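PDB 2OPX: lactaldehyde dehydrogenase from Escherichia coli BL21, which catalyses the irreversible NAD(+)-dependent oxidation of L-lactaldehyde to L-lactate, also accepts glycolaldehyde and L-glyceraldehyde, and serves in L-fucose and L-rhamnose degradation. Local coordinates for residues E102-F107 and W152-F157; M325-N330 and G362-P367; V351-K356 and P367-D372. All blocks are in the same frame, centred on the assembly; numbering follows the deposited sequence.

In the fold
The centres of the three contacts lie successively farther from the centre of the chain, at about 10, 19 and 26 Å. In contact 1 the side chain of Asn153 is about 5 Å from that of Cys285, the inferred nucleophile, and three phenylalanines line a deoxycholate pocket. Contact 2, its centre about 18 Å from that of contact 1, meets it where Trp152 CZ3 packs 3.5 Å from Ile329 CB, and its Tyr364 borders a different deoxycholate. Contact 3 shares Pro367 with contact 2, their centres about 15 Å apart, and Tyr365 OH is probably hydrogen-bonded to Gly355 O at 3.2 Å. Contacts 1 and 3 do not touch, their nearest atoms being about 15 Å apart.

Contact 1. Residues E102-F107 and W152-F157; sequences EVEVAF and WNFPFF. With DXC ((3alpha,5beta,12alpha)-3,12-dihydroxycholan-24-oic acid), chain B.
Glu104, Phe107, Phe154 and Phe157 join helix 98-116 to the start of helix 155-168 at the deoxycholate pocket, which also includes Asn286 and Glu443 of the lactate site. The Glu104 carboxylate reaches the start of helix 155-168, where Phe157 N donates to Glu104 OE2 over 2.9 Å in a nearly straight bond (174°). That oxygen is met on its anti side, slightly out of the carboxylate plane. CG of Glu104 stands anti to the backbone N (chi1 165°) and the chain beyond is extended, which carries the acid across to the second helix. The other oxygen, OE1, forms a salt bridge with Lys96, so the buried carboxylate is gripped from two residues and is likely to stay ionised. Beside it, Phe154 CD2 packs 3.8 Å from Glu104 CD, and Lys96 also makes a cation-pi contact with this ring. Next along helix 98-116, Val105 CG2 touches Phe156 CD2 at 4.1 Å, while helix 83-94 packs against both residues. On the pocket side Phe107 turns its edge to the face of Phe157 in a T-shaped pair, centroids 5.1 Å apart and planes at 68°. The steroid completes the cluster: its C3 approaches Phe154 CE2 at 3.5 Å, its C5 lies 3.9 Å from Phe157 CE2, and its C14 sits over the centre of the Phe107 ring, 3.6 Å above the plane.

Contact 2. Residues M325-N330 and G362-P367; sequences MGPLIN and GYYYPP. With DXC ((3alpha,5beta,12alpha)-3,12-dihydroxycholan-24-oic acid), chain C.
The loop between helices 295-311 and 331-347 meets the loop leading into strand 368-371 here, residues 325-330 and 363-367 running 142° apart end to end, with the CA atoms of Pro327 and Tyr364 4.4 Å apart. One direct backbone bond joins them, Leu328 N to Tyr363 O at 2.5 Å. A water adds a second link, donating a hydrogen bond to Gly326 O and accepting one from Tyr365 N at 2.7 Å. The Tyr364 ring is sandwiched: Pro327 CB makes a CH-pi contact over one face, 3.7 Å from the ring centroid and 18° off the normal, and C5 of a bound deoxycholate covers the opposite face, 3.7 Å from Tyr364 CZ. Tyr363 lays one face on the backbone of Asn330, whose C stands 3.5 Å above the ring plane. Asn330 is the N-cap of helix 331-347, its OD1 accepting from Ala333 N. At the other end Met325 bends at chi3 (-53°), bringing CE to 3.7 Å from Pro367 CD. Polar bonding across these loops is thus confined to backbone groups and one water, while the side chains meet through apolar and aromatic surfaces, one of which the steroid extends.

Contact 3. Residues V351-K356 and P367-D372; sequences VALGGK and PTLLLD
Leu370 pairs antiparallel with Val351 where strand 368-371 lies between strands 350-351 and 388-394 in the mixed sheet of the catalytic domain, and the chain beyond Val351 turns along the strand through Gly354 and Gly355. Pro367 begins the contact, its O receiving a CA-H...O approach from Gly354 CA at 3.6 Å. At Thr368 the torsion chi1 of -59° sets OG1 beside its own backbone N, where it accepts a hydrogen bond from Gly355 N at 2.8 Å; OG1 is also hydrogen-bonded to Pro366 O, and CG2 lies 3.5 Å from Leu353 O. A valine in its place would probably leave Gly355 N without this acceptor and the turn around the two glycines freer to shift. Leu369 bonds through both backbone groups: its O accepts from Ala352 N at 3.0 Å, and its N makes a weak bond to Leu353 O at 3.5 Å. Leu353, with CG lodged between its N and carbonyl carbon (chi1 52°), brings CD1 to 3.5 Å from Leu369 CB. Leu370 forms a non-hydrogen-bonded pair with Val351, both side chains on the sheet face covered by helix 331-347, and Leu370 CD2 meets Val351 CG2 at 4.0 Å. Leu371, on the opposite side from Leu370 and packed against Tyr298 and Val302 of helix 295-311, brings CD1 to 3.8 Å from Ala352 CB.

Contact 1. Residues E102-F107 and W152-F157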
loop_
_atom_site.group_PDB
_atom_site.type_symbol
_atom_site.label_atom_id
_atom_site.label_comp_id
_atom_site.label_asym_id
_atom_site.label_seq_id
_atom_site.Cartn_x
_atom_site.Cartn_y
_atom_site.Cartn_z
ATOM N N GLU A 102 -6.617 -33.592 -10.834
ATOM C CA GLU A 102 -6.917 -32.731 -11.962
ATOM C C GLU A 102 -6.946 -31.261 -11.575
ATOM O O GLU A 102 -6.397 -30.421 -12.289
ATOM C CB GLU A 102 -8.254 -33.122 -12.582
ATOM C CG GLU A 102 -8.182 -34.344 -13.469
ATOM C CD GLU A 102 -9.511 -34.652 -14.123
ATOM O OE1 GLU A 102 -10.147 -33.705 -14.645
ATOM O OE2 GLU A 102 -9.913 -35.837 -14.122
ATOM N N VAL A 103 -7.586 -30.941 -10.454
ATOM C CA VAL A 103 -7.663 -29.552 -10.036
ATOM C C VAL A 103 -6.301 -29.069 -9.590
ATOM O O VAL A 103 -5.911 -27.950 -9.905
ATOM C CB VAL A 103 -8.693 -29.324 -8.892
ATOM C CG1 VAL A 103 -10.071 -29.767 -9.340
ATOM C CG2 VAL A 103 -8.272 -30.059 -7.642
ATOM N N GLU A 104 -5.568 -29.910 -8.871
ATOM C CA GLU A 104 -4.243 -29.518 -8.413
ATOM C C GLU A 104 -3.422 -29.042 -9.604
ATOM O O GLU A 104 -2.832 -27.958 -9.570
ATOM C CB GLU A 104 -3.533 -30.688 -7.728
ATOM C CG GLU A 104 -2.037 -30.463 -7.543
ATOM C CD GLU A 104 -1.418 -31.360 -6.484
ATOM O OE1 GLU A 104 -1.923 -32.482 -6.267
ATOM O OE2 GLU A 104 -0.409 -30.946 -5.875
ATOM N N VAL A 105 -3.397 -29.855 -10.656
ATOM C CA VAL A 105 -2.651 -29.530 -11.859
ATOM C C VAL A 105 -3.186 -28.261 -12.509
ATOM O O VAL A 105 -2.420 -27.358 -12.857
ATOM C CB VAL A 105 -2.716 -30.686 -12.882
ATOM C CG1 VAL A 105 -2.133 -30.244 -14.213
ATOM C CG2 VAL A 105 -1.956 -31.883 -12.351
ATOM N N ALA A 106 -4.501 -28.187 -12.667
ATOM C CA ALA A 106 -5.107 -27.017 -13.284
ATOM C C ALA A 106 -4.857 -25.763 -12.449
ATOM O O ALA A 106 -4.527 -24.704 -12.985
ATOM C CB ALA A 106 -6.603 -27.238 -13.467
ATOM N N PHE A 107 -5.020 -25.882 -11.137
ATOM C CA PHE A 107 -4.812 -24.752 -10.240
ATOM C C PHE A 107 -3.355 -24.313 -10.266
ATOM O O PHE A 107 -3.064 -23.118 -10.289
ATOM C CB PHE A 107 -5.226 -25.119 -8.809
ATOM C CG PHE A 107 -5.083 -23.992 -7.829
ATOM C CD1 PHE A 107 -4.018 -23.961 -6.933
ATOM C CD2 PHE A 107 -6.003 -22.950 -7.812
ATOM C CE1 PHE A 107 -3.874 -22.907 -6.032
ATOM C CE2 PHE A 107 -5.867 -21.892 -6.915
ATOM C CZ PHE A 107 -4.801 -21.871 -6.024
ATOM N N TRP A 152 4.199 -34.178 0.259
ATOM C CA TRP A 152 3.644 -35.157 -0.673
ATOM C C TRP A 152 2.139 -35.017 -0.900
ATOM O O TRP A 152 1.626 -35.514 -1.899
ATOM C CB TRP A 152 3.950 -36.582 -0.191
ATOM C CG TRP A 152 3.741 -36.764 1.281
ATOM C CD1 TRP A 152 4.695 -36.711 2.254
ATOM C CD2 TRP A 152 2.492 -36.953 1.955
ATOM N NE1 TRP A 152 4.119 -36.854 3.492
ATOM C CE2 TRP A 152 2.767 -37.003 3.339
ATOM C CE3 TRP A 152 1.165 -37.084 1.524
ATOM C CZ2 TRP A 152 1.762 -37.179 4.302
ATOM C CZ3 TRP A 152 0.164 -37.259 2.480
ATOM C CH2 TRP A 152 0.472 -37.304 3.854
ATOM N N ASN A 153 1.435 -34.341 0.007
ATOM C CA ASN A 153 -0.014 -34.185 -0.126
ATOM C C ASN A 153 -0.460 -33.371 -1.343
ATOM O O ASN A 153 -1.460 -33.708 -1.985
ATOM C CB ASN A 153 -0.607 -33.609 1.160
ATOM C CG ASN A 153 -0.047 -32.256 1.509
ATOM O OD1 ASN A 153 0.997 -31.845 0.994
ATOM N ND2 ASN A 153 -0.733 -31.554 2.405
ATOM N N PHE A 154 0.255 -32.296 -1.652
ATOM C CA PHE A 154 -0.037 -31.497 -2.847
ATOM C C PHE A 154 1.317 -31.150 -3.459
ATOM O O PHE A 154 1.657 -29.982 -3.643
ATOM C CB PHE A 154 -0.815 -30.232 -2.502
ATOM C CG PHE A 154 -2.265 -30.483 -2.217
ATOM C CD1 PHE A 154 -2.711 -30.699 -0.912
ATOM C CD2 PHE A 154 -3.185 -30.546 -3.260
ATOM C CE1 PHE A 154 -4.049 -30.977 -0.653
ATOM C CE2 PHE A 154 -4.522 -30.823 -3.012
ATOM C CZ PHE A 154 -4.957 -31.039 -1.705
ATOM N N PRO A 155 2.088 -32.188 -3.815
ATOM C CA PRO A 155 3.430 -32.128 -4.399
ATOM C C PRO A 155 3.563 -31.265 -5.635
ATOM O O PRO A 155 4.542 -30.538 -5.783
ATOM C CB PRO A 155 3.736 -33.591 -4.688
ATOM C CG PRO A 155 2.409 -34.095 -5.134
ATOM C CD PRO A 155 1.487 -33.512 -4.079
ATOM N N PHE A 156 2.587 -31.342 -6.527
ATOM C CA PHE A 156 2.676 -30.559 -7.739
ATOM C C PHE A 156 2.439 -29.078 -7.474
ATOM O O PHE A 156 3.258 -28.239 -7.846
ATOM C CB PHE A 156 1.685 -31.064 -8.781
ATOM C CG PHE A 156 2.032 -30.652 -10.178
ATOM C CD1 PHE A 156 3.197 -31.118 -10.779
ATOM C CD2 PHE A 156 1.222 -29.773 -10.882
ATOM C CE1 PHE A 156 3.550 -30.712 -12.057
ATOM C CE2 PHE A 156 1.570 -29.361 -12.169
ATOM C CZ PHE A 156 2.735 -29.831 -12.752
ATOM N N PHE A 157 1.322 -28.758 -6.830
ATOM C CA PHE A 157 1.005 -27.369 -6.530
ATOM C C PHE A 157 2.119 -26.682 -5.754
ATOM O O PHE A 157 2.491 -25.546 -6.052
ATOM C CB PHE A 157 -0.287 -27.280 -5.723
ATOM C CG PHE A 157 -0.521 -25.931 -5.093
ATOM C CD1 PHE A 157 -0.380 -24.761 -5.840
ATOM C CD2 PHE A 157 -0.912 -25.831 -3.764
ATOM C CE1 PHE A 157 -0.629 -23.508 -5.272
ATOM C CE2 PHE A 157 -1.164 -24.590 -3.187
ATOM C CZ PHE A 157 -1.023 -23.424 -3.944
HETATM C C1 DXC B . -5.172 -26.564 -0.748
HETATM C C2 DXC B . -6.324 -27.447 -1.275
HETATM C C3 DXC B . -6.146 -27.741 -2.790
HETATM C C4 DXC B . -6.015 -26.416 -3.648
HETATM C C5 DXC B . -4.917 -25.503 -3.049
HETATM C C6 DXC B . -5.096 -25.238 -1.534
HETATM C C7 DXC B . -7.285 -28.646 -3.320
HETATM C C8 DXC B . -8.620 -27.913 -3.515
HETATM C C9 DXC B . -8.510 -26.657 -4.398
HETATM C C10 DXC B . -7.428 -25.679 -3.816
HETATM C C11 DXC B . -9.858 -25.906 -4.563
HETATM C C12 DXC B . -9.796 -24.624 -5.468
HETATM C C13 DXC B . -8.724 -23.676 -4.829
HETATM C C14 DXC B . -7.336 -24.381 -4.665
HETATM C C15 DXC B . -11.066 -26.652 -5.092
HETATM C C16 DXC B . -12.083 -25.535 -5.252
HETATM C C17 DXC B . -11.336 -24.180 -5.351
HETATM C C18 DXC B . -5.401 -26.824 -5.004
HETATM C C19 DXC B . -12.072 -23.222 -6.395
HETATM O O1 DXC B . -9.139 -23.241 -3.524
HETATM O O2 DXC B . -5.358 -26.297 0.647
HETATM C C20 DXC B . -9.304 -25.026 -6.912
HETATM C C21 DXC B . -11.400 -21.844 -6.534
HETATM C C22 DXC B . -12.309 -20.678 -6.063
HETATM C C23 DXC B . -13.709 -20.674 -6.721
HETATM O O3 DXC B . -14.681 -21.214 -6.112
HETATM O O4 DXC B . -13.847 -20.140 -7.858
HETATM C C24 DXC B . -12.297 -23.872 -7.785
#

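Contact 2. Residues M325-N330 and G362-P367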
loop_
_atom_site.group_PDB
_atom_site.type_symbol
_atom_site.label_atom_id
_atom_site.label_comp_id
_atom_site.label_asym_id
_atom_site.label_seq_id
_atom_site.Cartn_x
_atom_site.Cartn_y
_atom_site.Cartn_z
ATOM N N MET A 325 -12.105 -40.436 -1.340
ATOM C CA MET A 325 -10.773 -40.586 -0.771
ATOM C C MET A 325 -9.970 -41.704 -1.403
ATOM O O MET A 325 -10.519 -42.683 -1.922
ATOM C CB MET A 325 -10.839 -40.890 0.725
ATOM C CG MET A 325 -11.657 -39.953 1.549
ATOM S SD MET A 325 -11.292 -40.232 3.281
ATOM C CE MET A 325 -11.572 -42.014 3.445
ATOM N N GLY A 326 -8.654 -41.551 -1.329
ATOM C CA GLY A 326 -7.759 -42.568 -1.832
ATOM C C GLY A 326 -7.099 -43.114 -0.583
ATOM O O GLY A 326 -7.590 -42.878 0.524
ATOM N N PRO A 327 -5.995 -43.851 -0.708
ATOM C CA PRO A 327 -5.343 -44.376 0.492
ATOM C C PRO A 327 -4.488 -43.288 1.139
ATOM O O PRO A 327 -4.321 -42.208 0.578
ATOM C CB PRO A 327 -4.488 -45.503 -0.062
ATOM C CG PRO A 327 -4.042 -44.926 -1.387
ATOM C CD PRO A 327 -5.339 -44.343 -1.933
ATOM N N LEU A 328 -3.965 -43.565 2.327
ATOM C CA LEU A 328 -3.089 -42.613 2.989
ATOM C C LEU A 328 -1.756 -42.760 2.259
ATOM O O LEU A 328 -1.531 -43.758 1.570
ATOM C CB LEU A 328 -2.928 -42.953 4.470
ATOM C CG LEU A 328 -4.174 -42.772 5.339
ATOM C CD1 LEU A 328 -3.825 -43.056 6.796
ATOM C CD2 LEU A 328 -4.701 -41.360 5.194
ATOM N N ILE A 329 -0.871 -41.780 2.422
ATOM C CA ILE A 329 0.415 -41.779 1.736
ATOM C C ILE A 329 1.285 -43.031 1.841
ATOM O O ILE A 329 1.903 -43.437 0.859
ATOM C CB ILE A 329 1.264 -40.557 2.165
ATOM C CG1 ILE A 329 2.475 -40.432 1.243
ATOM C CG2 ILE A 329 1.711 -40.704 3.611
ATOM C CD1 ILE A 329 2.101 -40.354 -0.224
ATOM N N ASN A 330 1.348 -43.641 3.019
ATOM C CA ASN A 330 2.170 -44.837 3.194
ATOM C C ASN A 330 1.828 -45.611 4.459
ATOM O O ASN A 330 1.026 -45.166 5.274
ATOM C CB ASN A 330 3.649 -44.457 3.233
ATOM C CG ASN A 330 3.954 -43.421 4.300
ATOM O OD1 ASN A 330 3.509 -43.537 5.442
ATOM N ND2 ASN A 330 4.726 -42.406 3.933
ATOM N N GLY A 362 -2.367 -51.784 0.178
ATOM C CA GLY A 362 -2.701 -50.374 0.204
ATOM C C GLY A 362 -2.808 -49.865 1.625
ATOM O O GLY A 362 -2.744 -50.645 2.578
ATOM N N TYR A 363 -2.967 -48.554 1.778
ATOM C CA TYR A 363 -3.071 -47.965 3.104
ATOM C C TYR A 363 -4.337 -47.155 3.202
ATOM O O TYR A 363 -4.318 -45.930 3.118
ATOM C CB TYR A 363 -1.850 -47.095 3.383
ATOM C CG TYR A 363 -0.578 -47.797 3.004
ATOM C CD1 TYR A 363 0.146 -47.406 1.882
ATOM C CD2 TYR A 363 -0.140 -48.908 3.719
ATOM C CE1 TYR A 363 1.274 -48.107 1.475
ATOM C CE2 TYR A 363 0.983 -49.616 3.324
ATOM C CZ TYR A 363 1.686 -49.213 2.199
ATOM O OH TYR A 363 2.800 -49.916 1.795
ATOM N N TYR A 364 -5.442 -47.862 3.386
ATOM C CA TYR A 364 -6.740 -47.228 3.478
ATOM C C TYR A 364 -7.211 -47.093 4.903
ATOM O O TYR A 364 -6.965 -47.961 5.739
ATOM C CB TYR A 364 -7.764 -48.038 2.690
ATOM C CG TYR A 364 -7.499 -48.048 1.212
ATOM C CD1 TYR A 364 -7.884 -46.971 0.411
ATOM C CD2 TYR A 364 -6.837 -49.119 0.612
ATOM C CE1 TYR A 364 -7.618 -46.958 -0.958
ATOM C CE2 TYR A 364 -6.567 -49.117 -0.755
ATOM C CZ TYR A 364 -6.961 -48.033 -1.533
ATOM O OH TYR A 364 -6.708 -48.030 -2.885
ATOM N N TYR A 365 -7.876 -45.979 5.179
ATOM C CA TYR A 365 -8.436 -45.745 6.491
ATOM C C TYR A 365 -9.810 -45.175 6.252
ATOM O O TYR A 365 -9.988 -44.220 5.500
ATOM C CB TYR A 365 -7.596 -44.780 7.312
ATOM C CG TYR A 365 -7.852 -44.963 8.785
ATOM C CD1 TYR A 365 -8.840 -44.234 9.443
ATOM C CD2 TYR A 365 -7.147 -45.918 9.511
ATOM C CE1 TYR A 365 -9.117 -44.459 10.791
ATOM C CE2 TYR A 365 -7.415 -46.150 10.853
ATOM C CZ TYR A 365 -8.397 -45.418 11.487
ATOM O OH TYR A 365 -8.646 -45.649 12.816
ATOM N N PRO A 366 -10.817 -45.764 6.887
ATOM C CA PRO A 366 -12.183 -45.282 6.703
ATOM C C PRO A 366 -12.467 -43.970 7.408
ATOM O O PRO A 366 -11.810 -43.628 8.390
ATOM C CB PRO A 366 -13.010 -46.422 7.276
ATOM C CG PRO A 366 -12.161 -46.842 8.456
ATOM C CD PRO A 366 -10.763 -46.864 7.869
ATOM N N PRO A 367 -13.435 -43.205 6.893
ATOM C CA PRO A 367 -13.793 -41.933 7.518
ATOM C C PRO A 367 -14.126 -42.304 8.960
ATOM O O PRO A 367 -14.798 -43.300 9.210
ATOM C CB PRO A 367 -15.034 -41.507 6.743
ATOM C CG PRO A 367 -14.762 -42.040 5.374
ATOM C CD PRO A 367 -14.189 -43.417 5.646
HETATM C C1 DXC C . -12.090 -49.879 -3.184
HETATM C C2 DXC C . -12.788 -50.979 -2.347
HETATM C C3 DXC C . -12.259 -50.984 -0.882
HETATM C C4 DXC C . -10.678 -51.132 -0.818
HETATM C C5 DXC C . -10.006 -50.074 -1.725
HETATM C C6 DXC C . -10.555 -50.077 -3.178
HETATM C C7 DXC C . -12.966 -52.078 -0.040
HETATM C C8 DXC C . -12.473 -53.503 -0.363
HETATM C C9 DXC C . -10.942 -53.662 -0.250
HETATM C C10 DXC C . -10.213 -52.612 -1.162
HETATM C C11 DXC C . -10.441 -55.091 -0.616
HETATM C C12 DXC C . -8.884 -55.287 -0.498
HETATM C C13 DXC C . -8.210 -54.229 -1.433
HETATM C C14 DXC C . -8.667 -52.781 -1.096
HETATM C C15 DXC C . -11.003 -56.304 0.099
HETATM C C16 DXC C . -10.161 -57.413 -0.505
HETATM C C17 DXC C . -8.788 -56.827 -0.959
HETATM C C18 DXC C . -10.231 -50.704 0.597
HETATM C C19 DXC C . -7.599 -57.799 -0.515
HETATM O O1 DXC C . -8.539 -54.471 -2.811
HETATM O O2 DXC C . -12.583 -49.899 -4.534
HETATM C C20 DXC C . -8.437 -54.974 0.983
HETATM C C21 DXC C . -6.197 -57.324 -0.957
HETATM C C22 DXC C . -5.054 -58.374 -0.737
HETATM C C23 DXC C . -5.467 -59.856 -0.964
HETATM O O3 DXC C . -5.442 -60.329 -2.135
HETATM O O4 DXC C . -5.825 -60.554 0.034
HETATM C C24 DXC C . -7.603 -58.066 1.004
HETATM O O HOH W 1 -7.928 -44.453 2.911
#

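Contact 3. Residues V351-K356 and P367-D372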
loop_
_atom_site.group_PDB
_atom_site.type_symbol
_atom_site.label_atom_id
_atom_site.label_comp_id
_atom_site.label_asym_id
_atom_site.label_seq_id
_atom_site.Cartn_x
_atom_site.Cartn_y
_atom_site.Cartn_z
ATOM N N VAL A 351 -15.824 -44.381 19.381
ATOM C CA VAL A 351 -15.759 -44.518 17.934
ATOM C C VAL A 351 -17.151 -44.746 17.369
ATOM O O VAL A 351 -17.697 -45.837 17.480
ATOM C CB VAL A 351 -14.862 -45.702 17.521
ATOM C CG1 VAL A 351 -14.750 -45.765 16.009
ATOM C CG2 VAL A 351 -13.486 -45.558 18.153
ATOM N N ALA A 352 -17.730 -43.709 16.777
ATOM C CA ALA A 352 -19.054 -43.828 16.187
ATOM C C ALA A 352 -18.949 -44.817 15.031
ATOM O O ALA A 352 -19.427 -45.943 15.135
ATOM C CB ALA A 352 -19.535 -42.474 15.692
ATOM N N LEU A 353 -18.320 -44.396 13.935
ATOM C CA LEU A 353 -18.126 -45.263 12.775
ATOM C C LEU A 353 -16.655 -45.282 12.352
ATOM O O LEU A 353 -15.870 -44.432 12.777
ATOM C CB LEU A 353 -19.011 -44.819 11.602
ATOM C CG LEU A 353 -19.033 -43.382 11.074
ATOM C CD1 LEU A 353 -19.624 -42.467 12.126
ATOM C CD2 LEU A 353 -17.642 -42.931 10.675
ATOM N N GLY A 354 -16.289 -46.251 11.518
ATOM C CA GLY A 354 -14.914 -46.359 11.064
ATOM C C GLY A 354 -14.007 -46.695 12.227
ATOM O O GLY A 354 -14.352 -47.532 13.056
ATOM N N GLY A 355 -12.845 -46.051 12.285
ATOM C CA GLY A 355 -11.924 -46.284 13.383
ATOM C C GLY A 355 -11.069 -47.531 13.288
ATOM O O GLY A 355 -10.416 -47.909 14.259
ATOM N N LYS A 356 -11.058 -48.170 12.124
ATOM C CA LYS A 356 -10.260 -49.378 11.939
ATOM C C LYS A 356 -9.653 -49.409 10.543
ATOM O O LYS A 356 -10.370 -49.485 9.543
ATOM C CB LYS A 356 -11.132 -50.617 12.154
ATOM C CG LYS A 356 -10.352 -51.877 12.448
ATOM C CD LYS A 356 -11.280 -53.071 12.537
ATOM C CE LYS A 356 -10.546 -54.282 13.063
ATOM N NZ LYS A 356 -10.042 -54.018 14.439
ATOM N N PRO A 367 -13.435 -43.205 6.893
ATOM C CA PRO A 367 -13.793 -41.933 7.518
ATOM C C PRO A 367 -14.126 -42.304 8.960
ATOM O O PRO A 367 -14.798 -43.300 9.210
ATOM C CB PRO A 367 -15.034 -41.507 6.743
ATOM C CG PRO A 367 -14.762 -42.040 5.374
ATOM C CD PRO A 367 -14.189 -43.417 5.646
ATOM N N THR A 368 -13.655 -41.520 9.914
ATOM C CA THR A 368 -13.917 -41.854 11.295
ATOM C C THR A 368 -14.458 -40.686 12.093
ATOM O O THR A 368 -13.954 -39.566 12.010
ATOM C CB THR A 368 -12.641 -42.395 11.955
ATOM O OG1 THR A 368 -12.211 -43.559 11.239
ATOM C CG2 THR A 368 -12.891 -42.755 13.414
ATOM N N LEU A 369 -15.505 -40.967 12.859
ATOM C CA LEU A 369 -16.145 -39.969 13.697
ATOM C C LEU A 369 -15.900 -40.362 15.151
ATOM O O LEU A 369 -16.237 -41.469 15.568
ATOM C CB LEU A 369 -17.647 -39.931 13.405
ATOM C CG LEU A 369 -18.472 -38.891 14.157
ATOM C CD1 LEU A 369 -17.933 -37.500 13.869
ATOM C CD2 LEU A 369 -19.921 -38.986 13.726
ATOM N N LEU A 370 -15.289 -39.460 15.911
ATOM C CA LEU A 370 -15.018 -39.724 17.314
ATOM C C LEU A 370 -15.910 -38.842 18.170
ATOM O O LEU A 370 -15.993 -37.629 17.957
ATOM C CB LEU A 370 -13.543 -39.463 17.636
ATOM C CG LEU A 370 -12.559 -40.335 16.850
ATOM C CD1 LEU A 370 -11.138 -40.116 17.358
ATOM C CD2 LEU A 370 -12.948 -41.795 17.001
ATOM N N LEU A 371 -16.590 -39.467 19.128
ATOM C CA LEU A 371 -17.488 -38.762 20.025
ATOM C C LEU A 371 -17.078 -38.960 21.472
ATOM O O LEU A 371 -16.167 -39.735 21.762
ATOM C CB LEU A 371 -18.914 -39.238 19.797
ATOM C CG LEU A 371 -19.369 -38.881 18.385
ATOM C CD1 LEU A 371 -20.554 -39.700 18.030
ATOM C CD2 LEU A 371 -19.694 -37.401 18.286
ATOM N N ASP A 372 -17.758 -38.257 22.377
ATOM C CA ASP A 372 -17.441 -38.321 23.800
ATOM C C ASP A 372 -15.978 -37.925 23.935
ATOM O O ASP A 372 -15.200 -38.563 24.649
ATOM C CB ASP A 372 -17.650 -39.730 24.359
ATOM C CG ASP A 372 -19.095 -40.182 24.277
ATOM O OD1 ASP A 372 -19.956 -39.376 23.853
ATOM O OD2 ASP A 372 -19.366 -41.350 24.640
#